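Local atomic coordinates of bifunctional protein PutA (Bdellovibrio bacteriovorus, PDB entry 5UR2), a protein that probably converts proline to glutamate in two steps, joining an FAD-dependent proline dehydrogenase and an NAD-dependent L-glutamate gamma-semialdehyde dehydrogenase in one chain. Residues R184-A189 against F347-F352; G233-L238 against P296-L301. All blocks are in the same frame, centred on the assembly; numbering follows the deposited sequence.

Contact 1 of 2, residues R184-A189 against F347-F352; sequences RDHEGA and FIRPAF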
ATOM      1  N   ARG B 184     -68.086   1.367  21.518  1.00 43.25           N
ATOM      2  CA  ARG B 184     -68.205   1.177  22.958  1.00 40.31           C
ATOM      3  C   ARG B 184     -67.162   0.166  23.416  1.00 33.84           C
ATOM      4  O   ARG B 184     -66.866  -0.790  22.699  1.00 34.87           O
ATOM      5  CB  ARG B 184     -69.600   0.644  23.343  1.00 40.97           C
ATOM      6  CG  ARG B 184     -70.774   1.421  22.783  1.00 48.20           C
ATOM      7  CD  ARG B 184     -72.089   0.948  23.394  1.00 59.23           C
ATOM      8  NE  ARG B 184     -72.105   1.154  24.839  1.00 62.96           N
ATOM      9  CZ  ARG B 184     -72.453   2.297  25.424  1.00 58.87           C
ATOM     10  NH1 ARG B 184     -72.814   3.336  24.682  1.00 61.52           N
ATOM     11  NH2 ARG B 184     -72.431   2.403  26.748  1.00 51.63           N
ATOM     12  N   ASP B 185     -66.652   0.347  24.640  1.00 33.56           N
ATOM     13  CA  ASP B 185     -65.877  -0.688  25.314  1.00 40.39           C
ATOM     14  C   ASP B 185     -66.673  -1.179  26.529  1.00 51.29           C
ATOM     15  O   ASP B 185     -67.909  -1.041  26.577  1.00 50.88           O
ATOM     16  CB  ASP B 185     -64.470  -0.170  25.669  1.00 41.11           C
ATOM     17  CG  ASP B 185     -64.469   0.911  26.748  1.00 43.81           C
ATOM     18  OD1 ASP B 185     -65.551   1.345  27.200  1.00 40.98           O
ATOM     19  OD2 ASP B 185     -63.355   1.340  27.142  1.00 42.37           O
ATOM     20  N   HIS B 186     -65.974  -1.760  27.503  1.00 50.19           N
ATOM     21  CA  HIS B 186     -66.650  -2.285  28.679  1.00 47.84           C
ATOM     22  C   HIS B 186     -67.052  -1.208  29.680  1.00 51.43           C
ATOM     23  O   HIS B 186     -67.841  -1.496  30.582  1.00 57.74           O
ATOM     24  CB  HIS B 186     -65.764  -3.324  29.370  1.00 47.50           C
ATOM     25  CG  HIS B 186     -64.508  -2.758  29.959  1.00 49.95           C
ATOM     26  ND1 HIS B 186     -63.667  -1.918  29.259  1.00 47.42           N
ATOM     27  CD2 HIS B 186     -63.943  -2.922  31.178  1.00 48.78           C
ATOM     28  CE1 HIS B 186     -62.641  -1.588  30.022  1.00 43.22           C
ATOM     29  NE2 HIS B 186     -62.783  -2.184  31.192  1.00 46.35           N
ATOM     30  N   GLU B 187     -66.557   0.019  29.549  1.00 55.61           N
ATOM     31  CA  GLU B 187     -66.880   1.071  30.508  1.00 62.63           C
ATOM     32  C   GLU B 187     -67.914   2.061  29.990  1.00 62.10           C
ATOM     33  O   GLU B 187     -68.623   2.669  30.797  1.00 69.51           O
ATOM     34  CB  GLU B 187     -65.619   1.844  30.922  1.00 67.98           C
ATOM     35  CG  GLU B 187     -64.705   1.126  31.914  1.00 71.69           C
ATOM     36  CD  GLU B 187     -63.365   1.836  32.102  1.00 76.75           C
ATOM     37  OE1 GLU B 187     -62.514   1.315  32.859  1.00 77.01           O
ATOM     38  OE2 GLU B 187     -63.154   2.906  31.485  1.00 78.62           O
ATOM     39  N   GLY B 188     -68.016   2.247  28.674  1.00 52.01           N
ATOM     40  CA  GLY B 188     -68.972   3.205  28.142  1.00 44.83           C
ATOM     41  C   GLY B 188     -68.698   3.525  26.691  1.00 46.94           C
ATOM     42  O   GLY B 188     -68.172   2.694  25.945  1.00 49.22           O
ATOM     43  N   ALA B 189     -69.094   4.731  26.294  1.00 46.26           N
ATOM     44  CA  ALA B 189     -68.917   5.168  24.916  1.00 46.15           C
ATOM     45  C   ALA B 189     -67.451   5.460  24.610  1.00 38.11           C
ATOM     46  O   ALA B 189     -66.678   5.874  25.479  1.00 38.99           O
ATOM     47  CB  ALA B 189     -69.755   6.416  24.636  1.00 42.46           C
ATOM     48  N   PHE B 347     -55.451   1.285  35.159  1.00 24.15           N
ATOM     49  CA  PHE B 347     -54.790   2.584  35.090  1.00 26.33           C
ATOM     50  C   PHE B 347     -54.438   3.020  33.678  1.00 28.79           C
ATOM     51  O   PHE B 347     -54.319   4.225  33.426  1.00 27.82           O
ATOM     52  CB  PHE B 347     -53.492   2.573  35.905  1.00 30.95           C
ATOM     53  CG  PHE B 347     -53.668   2.193  37.343  1.00 39.07           C
ATOM     54  CD1 PHE B 347     -54.310   3.049  38.225  1.00 41.58           C
ATOM     55  CD2 PHE B 347     -53.184   0.986  37.819  1.00 40.83           C
ATOM     56  CE1 PHE B 347     -54.464   2.713  39.561  1.00 47.77           C
ATOM     57  CE2 PHE B 347     -53.337   0.642  39.160  1.00 44.22           C
ATOM     58  CZ  PHE B 347     -53.978   1.505  40.028  1.00 43.82           C
ATOM     59  N   ILE B 348     -54.208   2.071  32.778  1.00 26.11           N
ATOM     60  CA  ILE B 348     -53.650   2.358  31.465  1.00 25.80           C
ATOM     61  C   ILE B 348     -54.242   1.356  30.485  1.00 28.70           C
ATOM     62  O   ILE B 348     -54.423   0.183  30.820  1.00 30.43           O
ATOM     63  CB  ILE B 348     -52.106   2.315  31.546  1.00 28.75           C
ATOM     64  CG1 ILE B 348     -51.439   2.906  30.300  1.00 27.71           C
ATOM     65  CG2 ILE B 348     -51.603   0.898  31.917  1.00 23.75           C
ATOM     66  CD1 ILE B 348     -49.919   3.102  30.480  1.00 27.03           C
ATOM     67  N   ARG B 349     -54.560   1.814  29.273  1.00 23.01           N
ATOM     68  CA  ARG B 349     -55.329   0.986  28.342  1.00 24.31           C
ATOM     69  C   ARG B 349     -54.452   0.559  27.172  1.00 33.53           C
ATOM     70  O   ARG B 349     -53.929   1.417  26.439  1.00 33.47           O
ATOM     71  CB  ARG B 349     -56.568   1.729  27.846  1.00 23.78           C
ATOM     72  CG  ARG B 349     -57.588   2.034  28.948  1.00 24.28           C
ATOM     73  CD  ARG B 349     -58.272   0.758  29.508  1.00 33.11           C
ATOM     74  NE  ARG B 349     -59.064   0.055  28.489  1.00 28.27           N
ATOM     75  CZ  ARG B 349     -60.311   0.374  28.152  1.00 35.15           C
ATOM     76  NH1 ARG B 349     -60.929   1.388  28.750  1.00 34.83           N
ATOM     77  NH2 ARG B 349     -60.945  -0.316  27.208  1.00 35.12           N
ATOM     78  N   PRO B 350     -54.210  -0.739  27.002  1.00 31.43           N
ATOM     79  CA  PRO B 350     -53.438  -1.194  25.844  1.00 30.22           C
ATOM     80  C   PRO B 350     -54.310  -1.343  24.609  1.00 32.44           C
ATOM     81  O   PRO B 350     -55.483  -1.724  24.682  1.00 24.51           O
ATOM     82  CB  PRO B 350     -52.908  -2.556  26.294  1.00 25.40           C
ATOM     83  CG  PRO B 350     -54.013  -3.064  27.201  1.00 32.45           C
ATOM     84  CD  PRO B 350     -54.561  -1.851  27.907  1.00 29.91           C
ATOM     85  N   ALA B 351     -53.714  -1.030  23.463  1.00 26.66           N
ATOM     86  CA  ALA B 351     -54.235  -1.432  22.170  1.00 26.95           C
ATOM     87  C   ALA B 351     -53.124  -2.196  21.466  1.00 25.58           C
ATOM     88  O   ALA B 351     -51.974  -1.758  21.480  1.00 23.83           O
ATOM     89  CB  ALA B 351     -54.706  -0.218  21.359  1.00 24.92           C
ATOM     90  N   PHE B 352     -53.458  -3.352  20.876  1.00 26.88           N
ATOM     91  CA  PHE B 352     -52.457  -4.276  20.345  1.00 27.84           C
ATOM     92  C   PHE B 352     -52.405  -4.161  18.826  1.00 25.67           C
ATOM     93  O   PHE B 352     -53.323  -4.600  18.128  1.00 26.21           O
ATOM     94  CB  PHE B 352     -52.753  -5.707  20.793  1.00 25.83           C
ATOM     95  CG  PHE B 352     -52.647  -5.885  22.271  1.00 27.26           C
ATOM     96  CD1 PHE B 352     -51.507  -5.477  22.938  1.00 24.72           C
ATOM     97  CD2 PHE B 352     -53.692  -6.415  23.001  1.00 27.90           C
ATOM     98  CE1 PHE B 352     -51.401  -5.606  24.303  1.00 29.68           C
ATOM     99  CE2 PHE B 352     -53.594  -6.558  24.380  1.00 30.58           C
ATOM    100  CZ  PHE B 352     -52.447  -6.153  25.032  1.00 30.59           C
TER
HETATM  101  O   HOH W   1     -59.927   3.495  30.793  1.00 31.13           O

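Contact 2 of 2, residues G233-L238 against P296-L301; sequences GVFVNL and PFWVRL. With P5F (N-propargylglycine-modified flavin adenine dinucleotide), chain F.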
ATOM      1  N   GLY B 233     -64.443  15.584  21.429  1.00 36.92           N
ATOM      2  CA  GLY B 233     -64.648  14.180  21.740  1.00 33.95           C
ATOM      3  C   GLY B 233     -63.869  13.257  20.830  1.00 36.46           C
ATOM      4  O   GLY B 233     -64.289  12.120  20.580  1.00 34.84           O
ATOM      5  N   VAL B 234     -62.761  13.735  20.303  1.00 34.44           N
ATOM      6  CA  VAL B 234     -61.940  12.998  19.359  1.00 31.28           C
ATOM      7  C   VAL B 234     -60.791  12.345  20.112  1.00 28.36           C
ATOM      8  O   VAL B 234     -60.244  12.920  21.060  1.00 28.95           O
ATOM      9  CB  VAL B 234     -61.453  13.957  18.253  1.00 41.04           C
ATOM     10  CG1 VAL B 234     -60.297  13.376  17.450  1.00 26.90           C
ATOM     11  CG2 VAL B 234     -62.634  14.326  17.347  1.00 28.35           C
ATOM     12  N   PHE B 235     -60.447  11.121  19.712  1.00 32.48           N
ATOM     13  CA  PHE B 235     -59.258  10.452  20.220  1.00 29.74           C
ATOM     14  C   PHE B 235     -58.032  10.964  19.470  1.00 32.11           C
ATOM     15  O   PHE B 235     -58.017  10.986  18.234  1.00 36.71           O
ATOM     16  CB  PHE B 235     -59.390   8.937  20.057  1.00 30.87           C
ATOM     17  CG  PHE B 235     -58.391   8.147  20.859  1.00 31.82           C
ATOM     18  CD1 PHE B 235     -57.049   8.117  20.498  1.00 29.01           C
ATOM     19  CD2 PHE B 235     -58.796   7.429  21.975  1.00 29.69           C
ATOM     20  CE1 PHE B 235     -56.118   7.396  21.240  1.00 28.66           C
ATOM     21  CE2 PHE B 235     -57.875   6.711  22.725  1.00 31.09           C
ATOM     22  CZ  PHE B 235     -56.525   6.690  22.349  1.00 25.52           C
ATOM     23  N   VAL B 236     -57.008  11.381  20.213  1.00 30.79           N
ATOM     24  CA  VAL B 236     -55.760  11.857  19.620  1.00 27.39           C
ATOM     25  C   VAL B 236     -54.629  10.955  20.081  1.00 30.22           C
ATOM     26  O   VAL B 236     -54.366  10.836  21.287  1.00 28.95           O
ATOM     27  CB  VAL B 236     -55.468  13.320  19.969  1.00 27.08           C
ATOM     28  CG1 VAL B 236     -54.246  13.794  19.194  1.00 28.25           C
ATOM     29  CG2 VAL B 236     -56.664  14.170  19.631  1.00 33.09           C
ATOM     30  N   ASN B 237     -53.967  10.317  19.117  1.00 26.58           N
ATOM     31  CA  ASN B 237     -52.860   9.409  19.365  1.00 23.92           C
ATOM     32  C   ASN B 237     -51.566  10.034  18.858  1.00 27.95           C
ATOM     33  O   ASN B 237     -51.513  10.527  17.727  1.00 26.38           O
ATOM     34  CB  ASN B 237     -53.101   8.057  18.684  1.00 24.75           C
ATOM     35  CG  ASN B 237     -52.180   6.983  19.208  1.00 39.20           C
ATOM     36  OD1 ASN B 237     -51.019   6.906  18.807  1.00 44.30           O
ATOM     37  ND2 ASN B 237     -52.687   6.156  20.116  1.00 41.93           N
ATOM     38  N   LEU B 238     -50.529  10.019  19.693  1.00 21.59           N
ATOM     39  CA  LEU B 238     -49.215  10.523  19.316  1.00 21.13           C
ATOM     40  C   LEU B 238     -48.392   9.328  18.866  1.00 29.45           C
ATOM     41  O   LEU B 238     -48.197   8.386  19.649  1.00 27.03           O
ATOM     42  CB  LEU B 238     -48.541  11.250  20.484  1.00 21.53           C
ATOM     43  CG  LEU B 238     -47.228  11.982  20.164  1.00 27.39           C
ATOM     44  CD1 LEU B 238     -47.476  13.049  19.096  1.00 30.16           C
ATOM     45  CD2 LEU B 238     -46.597  12.604  21.404  1.00 22.17           C
ATOM     46  N   PRO B 296     -56.817   7.435  33.243  1.00 29.50           N
ATOM     47  CA  PRO B 296     -56.120   6.580  32.281  1.00 28.75           C
ATOM     48  C   PRO B 296     -55.858   7.299  30.961  1.00 28.49           C
ATOM     49  O   PRO B 296     -56.489   8.299  30.614  1.00 29.23           O
ATOM     50  CB  PRO B 296     -57.073   5.395  32.098  1.00 27.20           C
ATOM     51  CG  PRO B 296     -57.949   5.419  33.363  1.00 27.51           C
ATOM     52  CD  PRO B 296     -58.102   6.865  33.689  1.00 25.60           C
ATOM     53  N   PHE B 297     -54.860   6.788  30.248  1.00 25.90           N
ATOM     54  CA  PHE B 297     -54.654   7.072  28.837  1.00 25.48           C
ATOM     55  C   PHE B 297     -54.288   5.752  28.165  1.00 26.55           C
ATOM     56  O   PHE B 297     -54.161   4.719  28.825  1.00 36.20           O
ATOM     57  CB  PHE B 297     -53.581   8.149  28.642  1.00 22.73           C
ATOM     58  CG  PHE B 297     -52.242   7.756  29.173  1.00 26.46           C
ATOM     59  CD1 PHE B 297     -51.908   7.986  30.497  1.00 25.61           C
ATOM     60  CD2 PHE B 297     -51.311   7.133  28.346  1.00 23.25           C
ATOM     61  CE1 PHE B 297     -50.666   7.610  30.985  1.00 28.05           C
ATOM     62  CE2 PHE B 297     -50.068   6.746  28.836  1.00 26.74           C
ATOM     63  CZ  PHE B 297     -49.744   6.986  30.155  1.00 25.14           C
ATOM     64  N   TRP B 298     -54.074   5.786  26.856  1.00 25.04           N
ATOM     65  CA  TRP B 298     -53.876   4.578  26.067  1.00 22.68           C
ATOM     66  C   TRP B 298     -52.425   4.415  25.617  1.00 25.60           C
ATOM     67  O   TRP B 298     -51.725   5.399  25.364  1.00 24.23           O
ATOM     68  CB  TRP B 298     -54.789   4.596  24.838  1.00 24.96           C
ATOM     69  CG  TRP B 298     -56.205   4.352  25.187  1.00 26.78           C
ATOM     70  CD1 TRP B 298     -57.036   5.204  25.844  1.00 23.92           C
ATOM     71  CD2 TRP B 298     -56.969   3.176  24.902  1.00 23.85           C
ATOM     72  NE1 TRP B 298     -58.275   4.634  25.986  1.00 27.11           N
ATOM     73  CE2 TRP B 298     -58.263   3.388  25.418  1.00 24.45           C
ATOM     74  CE3 TRP B 298     -56.687   1.966  24.261  1.00 26.24           C
ATOM     75  CZ2 TRP B 298     -59.276   2.436  25.319  1.00 31.39           C
ATOM     76  CZ3 TRP B 298     -57.699   1.017  24.160  1.00 32.91           C
ATOM     77  CH2 TRP B 298     -58.977   1.258  24.694  1.00 32.21           C
ATOM     78  N   VAL B 299     -51.982   3.159  25.521  1.00 21.73           N
ATOM     79  CA  VAL B 299     -50.714   2.803  24.901  1.00 21.21           C
ATOM     80  C   VAL B 299     -51.007   1.932  23.687  1.00 24.33           C
ATOM     81  O   VAL B 299     -51.624   0.867  23.813  1.00 25.73           O
ATOM     82  CB  VAL B 299     -49.780   2.069  25.870  1.00 26.29           C
ATOM     83  CG1 VAL B 299     -48.548   1.587  25.121  1.00 20.44           C
ATOM     84  CG2 VAL B 299     -49.374   2.983  26.987  1.00 23.91           C
ATOM     85  N   ARG B 300     -50.593   2.384  22.509  1.00 22.43           N
ATOM     86  CA  ARG B 300     -50.680   1.542  21.318  1.00 25.11           C
ATOM     87  C   ARG B 300     -49.373   0.772  21.204  1.00 26.21           C
ATOM     88  O   ARG B 300     -48.328   1.350  20.884  1.00 23.71           O
ATOM     89  CB  ARG B 300     -50.933   2.358  20.054  1.00 21.41           C
ATOM     90  CG  ARG B 300     -50.933   1.500  18.799  1.00 25.32           C
ATOM     91  CD  ARG B 300     -50.766   2.334  17.558  1.00 31.55           C
ATOM     92  NE  ARG B 300     -51.892   3.239  17.337  1.00 35.26           N
ATOM     93  CZ  ARG B 300     -51.826   4.294  16.532  1.00 41.75           C
ATOM     94  NH1 ARG B 300     -50.682   4.569  15.898  1.00 41.56           N
ATOM     95  NH2 ARG B 300     -52.886   5.074  16.374  1.00 43.13           N
ATOM     96  N   LEU B 301     -49.421  -0.524  21.473  1.00 28.50           N
ATOM     97  CA  LEU B 301     -48.210  -1.330  21.517  1.00 24.66           C
ATOM     98  C   LEU B 301     -47.948  -1.883  20.117  1.00 27.55           C
ATOM     99  O   LEU B 301     -48.794  -2.589  19.556  1.00 20.98           O
ATOM    100  CB  LEU B 301     -48.359  -2.440  22.552  1.00 20.69           C
ATOM    101  CG  LEU B 301     -47.125  -3.279  22.873  1.00 24.00           C
ATOM    102  CD1 LEU B 301     -45.998  -2.440  23.487  1.00 21.94           C
ATOM    103  CD2 LEU B 301     -47.520  -4.435  23.794  1.00 20.67           C
TER
HETATM  104  PA  P5F F1001     -44.245  -9.334  12.807  1.00 25.26           P
HETATM  105  O1A P5F F1001     -44.734 -10.373  13.873  1.00 30.61           O
HETATM  106  O2A P5F F1001     -43.757  -9.847  11.545  1.00 23.04           O
HETATM  107  O5B P5F F1001     -43.074  -8.489  13.231  1.00 24.68           O
HETATM  108  C5B P5F F1001     -42.224  -7.757  12.357  1.00 16.78           C
HETATM  109  C4B P5F F1001     -41.400  -6.770  13.197  1.00 20.64           C
HETATM  110  O4B P5F F1001     -40.384  -7.384  13.954  1.00 25.39           O
HETATM  111  C3B P5F F1001     -40.688  -5.677  12.453  1.00 17.28           C
HETATM  112  O3B P5F F1001     -41.530  -4.658  12.070  1.00 18.70           O
HETATM  113  C2B P5F F1001     -39.676  -5.233  13.432  1.00 17.09           C
HETATM  114  O2B P5F F1001     -40.266  -4.367  14.339  1.00 18.70           O
HETATM  115  C1B P5F F1001     -39.315  -6.496  14.129  1.00 22.79           C
HETATM  116  N9A P5F F1001     -38.126  -7.135  13.626  1.00 19.76           N
HETATM  117  C8A P5F F1001     -37.870  -7.565  12.330  1.00 21.14           C
HETATM  118  N7A P5F F1001     -36.654  -8.125  12.300  1.00 23.15           N
HETATM  119  C5A P5F F1001     -36.081  -8.096  13.573  1.00 21.13           C
HETATM  120  C6A P5F F1001     -34.865  -8.501  14.120  1.00 30.15           C
HETATM  121  N6A P5F F1001     -33.871  -9.141  13.304  1.00 28.95           N
HETATM  122  N1A P5F F1001     -34.601  -8.300  15.425  1.00 25.32           N
HETATM  123  C2A P5F F1001     -35.506  -7.707  16.234  1.00 17.31           C
HETATM  124  N3A P5F F1001     -36.693  -7.273  15.722  1.00 20.52           N
HETATM  125  C4A P5F F1001     -37.011  -7.450  14.433  1.00 11.73           C
HETATM  126  N1  P5F F1001     -44.270   1.376  14.145  1.00 32.81           N
HETATM  127  C2  P5F F1001     -43.542   2.402  14.852  1.00 27.86           C
HETATM  128  O2  P5F F1001     -42.202   2.200  15.094  1.00 28.25           O
HETATM  129  N3  P5F F1001     -44.195   3.595  15.302  1.00 42.77           N
HETATM  130  C4  P5F F1001     -45.573   3.830  15.072  1.00 45.20           C
HETATM  131  O4  P5F F1001     -46.148   5.019  15.540  1.00 38.12           O
HETATM  132  C4X P5F F1001     -46.341   2.753  14.317  1.00 42.68           C
HETATM  133  N5  P5F F1001     -47.730   2.946  13.906  1.00 44.45           N
HETATM  134  C5X P5F F1001     -48.488   1.719  13.593  1.00 44.35           C
HETATM  135  C6  P5F F1001     -49.979   1.716  13.704  1.00 35.93           C
HETATM  136  C7  P5F F1001     -50.702   0.516  13.489  1.00 36.35           C
HETATM  137  C7M P5F F1001     -52.211   0.528  13.606  1.00 38.53           C
HETATM  138  C8  P5F F1001     -50.017  -0.694  13.168  1.00 37.04           C
HETATM  139  C8M P5F F1001     -50.753  -1.990  12.937  1.00 35.48           C
HETATM  140  C9  P5F F1001     -48.606  -0.702  13.064  1.00 44.42           C
HETATM  141  C9A P5F F1001     -47.838   0.557  13.286  1.00 44.53           C
HETATM  142  N10 P5F F1001     -46.376   0.541  13.199  1.00 42.88           N
HETATM  143  C10 P5F F1001     -45.681   1.592  13.888  1.00 37.02           C
HETATM  144  C1' P5F F1001     -45.616  -0.589  12.609  1.00 45.64           C
HETATM  145  C2' P5F F1001     -45.403  -1.733  13.600  1.00 38.89           C
HETATM  146  O2' P5F F1001     -44.537  -1.307  14.582  1.00 37.21           O
HETATM  147  C3' P5F F1001     -44.868  -3.029  12.985  1.00 40.40           C
HETATM  148  O3' P5F F1001     -43.627  -2.775  12.443  1.00 41.32           O
HETATM  149  C4' P5F F1001     -45.737  -3.628  11.888  1.00 38.78           C
HETATM  150  O4' P5F F1001     -47.046  -3.260  12.156  1.00 37.99           O
HETATM  151  C5' P5F F1001     -45.564  -5.142  11.661  1.00 38.49           C
HETATM  152  O5' P5F F1001     -45.413  -5.887  12.854  1.00 40.31           O
HETATM  153  P   P5F F1001     -46.096  -7.326  13.157  1.00 31.20           P
HETATM  154  O1P P5F F1001     -46.409  -7.692  14.658  1.00 39.18           O
HETATM  155  O2P P5F F1001     -47.302  -7.280  12.145  1.00 31.65           O
HETATM  156  O3P P5F F1001     -45.201  -8.350  12.235  1.00 26.14           O
HETATM  157  C21 P5F F1001     -47.193   4.836  12.178  1.00 57.11           C
HETATM  158  C22 P5F F1001     -47.554   3.927  13.110  1.00 60.85           C
HETATM  159  C23 P5F F1001     -46.454   6.129  12.564  1.00 57.60           C

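Contact 1 of 2, residues R184-A189 against F347-F352
Asp185 OD2 is held by two nitrogens of Arg349. NH1 and NH2 of Arg349 each lie 2.9 Å from Asp185 OD2, so the guanidinium grips end-on and both bonds converge on one oxygen. That oxygen sits nearly in the guanidinium plane, and the carboxylate is turned only 22° from it. NH1 comes nearly in line with the C-O bond of OD2, whereas NH2 comes from the anti side. The other carboxylate oxygen turns back to its own loop. Asp185 OD1 accepts from Glu187 N at 2.9 Å, an Asx turn, and from Gly188 N at 3.0 Å. These bonds fix the carboxylate before the arginine is counted. With chi1 at 68°, Asp185 CG lies between its backbone N and carbonyl carbon, where OD1 can reach both amides.

Arg349 lies on barrel strand 349-353. Its chain bends at chi2 and chi3 to bring the guanidinium up to the loop. His186 comes over one guanidinium face with its ring edge, the two planes 85° apart. The closest atoms are His186 CE1 and Arg349 NH2, at 3.5 Å. Glu187 CG packs over the centre of the His186 ring. The Glu187 side chain is poorly ordered, and its long salt bridge, OE2 to Arg349 NH1 at 3.8 Å, is the weaker tie. A water also accepts from NH1 at 3.1 Å and bonds weakly to Glu187 OE2.

Arg349 NH2 has a further acceptor in Ala376 O. The loop before strand 194-197 is thus tied to the sixth strand of the barrel by side chains. The two carboxylates probably offset the cost of burying the positive charge of Arg349, with Asp185 doing most of this.

Contact 2 of 2, residues G233-L238 against P296-L301
Phe235 and Trp298 meet inside the eight-stranded parallel barrel of the proline dehydrogenase, a TIM barrel. They belong to its third and fifth strands, which are separated in the sheet by strand 268-273. The contact is therefore made by side chains across the interior.

The apolar part is a T-shaped aromatic pair. The edge of Phe235 points at one face of the Trp298 indole, with planes at 77° and 5.1 Å between the centroids of the phenyl and five-membered rings. Phe235 CE2 lies 3.6 Å from Trp298 CD1, and Phe235 CZ reaches Trp298 CB and CG.

The polar part is a flat stack. The amide of Asn237 lies over one face of the Arg300 guanidinium, with planes only 4° apart. Asn237 CG is 3.5 Å from Arg300 NH2. Arg300 leaves its strand with CG anti to the backbone N (chi1 176°), then bends at chi3. Two of its nitrogens are held from outside the two segments: NH2 bonds to Ser196 OG, and NH1 forms a salt bridge with Asp239.

Arg300 also belongs to the flavin pocket, where its NH1 comes within 3.7 Å of C6 of the modified flavin.

In the fold
Both contacts belong to the proline dehydrogenase barrel, and their centres are about 10 Å apart. They meet along neighbouring strands 298-302 and 349-353, through backbone bonds such as Arg349 O to Val299 N, and where the Arg349 side chain packs on Trp298. Contact 2 is core: all four touching residues are buried, and it spans the interior toward the flavin. Contact 1 is only partly buried and joins a barrel strand to an irregular loop. Their chemistry follows this. Charge and water dominate contact 1, while an aromatic pair and an amide-guanidinium stack make contact 2. Each uses an inward-facing arginine, one meeting a loop carboxylate, the other placed beside the cofactor.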